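Local coordinates for heat shock protein 16 (Schizosaccharomyces pombe, PDB 3W1Z) that probably acts as a small heat shock chaperone that binds unfolded proteins under stress and assembles into a 16-subunit oligomer, at residues Arg81-Glu84 against Ser85-Asn89. Sequence-based numbering, arbitrary orientation.
Sequences RKNE and STEGN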
loop_
_atom_site.group_PDB
_atom_site.type_symbol
_atom_site.label_atom_id
_atom_site.label_comp_id
_atom_site.label_asym_id
_atom_site.label_seq_id
_atom_site.Cartn_x
_atom_site.Cartn_y
_atom_site.Cartn_z
ATOM N N ARG B 81 40.923 -9.431 -14.160
ATOM C CA ARG B 81 40.881 -10.809 -14.627
ATOM C C ARG B 81 40.011 -10.971 -15.873
ATOM O O ARG B 81 39.744 -12.092 -16.304
ATOM C CB ARG B 81 40.396 -11.734 -13.508
ATOM C CG ARG B 81 40.948 -11.380 -12.137
ATOM C CD ARG B 81 41.394 -12.620 -11.386
ATOM N NE ARG B 81 42.760 -13.004 -11.724
ATOM C CZ ARG B 81 43.793 -12.888 -10.897
ATOM N NH1 ARG B 81 43.615 -12.405 -9.675
ATOM N NH2 ARG B 81 45.004 -13.260 -11.288
ATOM N N LYS B 82 39.544 -9.850 -16.417
ATOM C CA LYS B 82 38.654 -9.846 -17.580
ATOM C C LYS B 82 39.149 -10.726 -18.734
ATOM O O LYS B 82 38.393 -11.538 -19.269
ATOM C CB LYS B 82 38.432 -8.410 -18.069
ATOM C CG LYS B 82 37.806 -8.296 -19.454
ATOM C CD LYS B 82 36.404 -8.885 -19.501
ATOM C CE LYS B 82 35.809 -8.764 -20.897
ATOM N NZ LYS B 82 34.495 -9.454 -21.017
ATOM N N ASN B 83 40.413 -10.567 -19.115
ATOM C CA ASN B 83 40.976 -11.370 -20.197
ATOM C C ASN B 83 41.085 -12.844 -19.816
ATOM O O ASN B 83 40.942 -13.725 -20.671
ATOM C CB ASN B 83 42.339 -10.838 -20.635
ATOM C CG ASN B 83 42.958 -11.673 -21.738
ATOM O OD1 ASN B 83 42.593 -11.544 -22.908
ATOM N ND2 ASN B 83 43.901 -12.536 -21.373
ATOM N N GLU B 84 41.344 -13.103 -18.537
ATOM C CA GLU B 84 41.383 -14.472 -18.033
ATOM C C GLU B 84 40.017 -15.126 -18.229
ATOM O O GLU B 84 39.920 -16.252 -18.717
ATOM C CB GLU B 84 41.779 -14.497 -16.556
ATOM C CG GLU B 84 43.013 -13.647 -16.232
ATOM C CD GLU B 84 43.502 -13.850 -14.809
ATOM O OE1 GLU B 84 44.233 -12.976 -14.300
ATOM O OE2 GLU B 84 43.164 -14.892 -14.205
ATOM N N SER B 85 38.962 -14.404 -17.863
ATOM C CA SER B 85 37.598 -14.881 -18.060
ATOM C C SER B 85 37.308 -15.057 -19.544
ATOM O O SER B 85 36.571 -15.960 -19.938
ATOM C CB SER B 85 36.594 -13.905 -17.443
ATOM O OG SER B 85 36.836 -13.726 -16.057
ATOM N N THR B 86 37.893 -14.189 -20.364
ATOM C CA THR B 86 37.716 -14.263 -21.809
ATOM C C THR B 86 38.451 -15.478 -22.375
ATOM O O THR B 86 38.136 -15.959 -23.465
ATOM C CB THR B 86 38.221 -12.980 -22.498
ATOM O OG1 THR B 86 37.838 -11.836 -21.724
ATOM C CG2 THR B 86 37.641 -12.853 -23.898
ATOM N N GLU B 87 39.430 -15.975 -21.624
ATOM C CA GLU B 87 40.191 -17.152 -22.032
ATOM C C GLU B 87 39.589 -18.440 -21.478
ATOM O O GLU B 87 40.126 -19.527 -21.688
ATOM C CB GLU B 87 41.651 -17.030 -21.591
ATOM C CG GLU B 87 42.463 -16.021 -22.386
ATOM C CD GLU B 87 43.921 -15.997 -21.970
ATOM O OE1 GLU B 87 44.206 -15.613 -20.817
ATOM O OE2 GLU B 87 44.780 -16.368 -22.797
ATOM N N GLY B 88 38.473 -18.308 -20.765
ATOM C CA GLY B 88 37.781 -19.453 -20.201
ATOM C C GLY B 88 38.332 -19.881 -18.854
ATOM O O GLY B 88 38.209 -21.043 -18.467
ATOM N N ASN B 89 38.945 -18.942 -18.139
ATOM C CA ASN B 89 39.574 -19.248 -16.857
ATOM C C ASN B 89 38.664 -19.099 -15.642
ATOM O O ASN B 89 39.028 -19.517 -14.545
ATOM C CB ASN B 89 40.828 -18.392 -16.655
ATOM C CG ASN B 89 41.900 -18.677 -17.684
ATOM O OD1 ASN B 89 41.643 -19.309 -18.708
ATOM N ND2 ASN B 89 43.114 -18.207 -17.419
#
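Glu84 O is held by two donors just past the end of this short helix. Asn89 N reaches Glu84 O at 2.9 Å with an N-H...O angle of 151°, and Glu87 N reaches the same Glu84 O at 3.0 Å; the two arrive from opposite faces of the carbonyl plane, Glu87 N well above it. Lys82 O is likewise gripped twice by Thr86, through its backbone N and through OG1 at 2.5 Å. The hydroxyl can fold back this far because chi1 of -41° sets OG1 beside its own backbone N, and it meets the carbonyl oxygen from above the plane. Earlier in the turn, Ser85 N donates to Arg81 O at 2.9 Å, nearly straight. On the outer face Glu87 CG lies 3.2 Å from Asn83 O, while the Asn83 amide and Glu87 carboxylate stand 40° apart; Asn83 ND2 and Glu87 OE1 are 3.1 Å apart, but the angle is too poor for a hydrogen bond. A glycine in place of Glu87 would probably open a gap beside Asn83 O and leave the Asn83 amide freer to turn. Behind these contacts, Glu84 CD lies in plane at the edge of the Arg81 guanidinium, in a salt bridge with Arg81 NE to Glu84 OE1 at 3.0 Å, and NE meets OE2 from above the carboxylate plane. Arg81 NH1 has a second carboxylate, Asp51 of a second subunit, where His42 also bonds Ser85 OG and Lys137 bonds Asn89 OD1; Lys82 NZ bonds Ser99 of a third. Gly88, at positive phi, turns the chain out of the helix where a side chain would collide with the carbonyl oxygen of Glu87. That phi and bonds back into the last turn define a Schellman motif, here closing a short helix in the long connection between strands 70-77 and 98-105 of the alpha-crystallin domain, reaching to the neighbouring subunits.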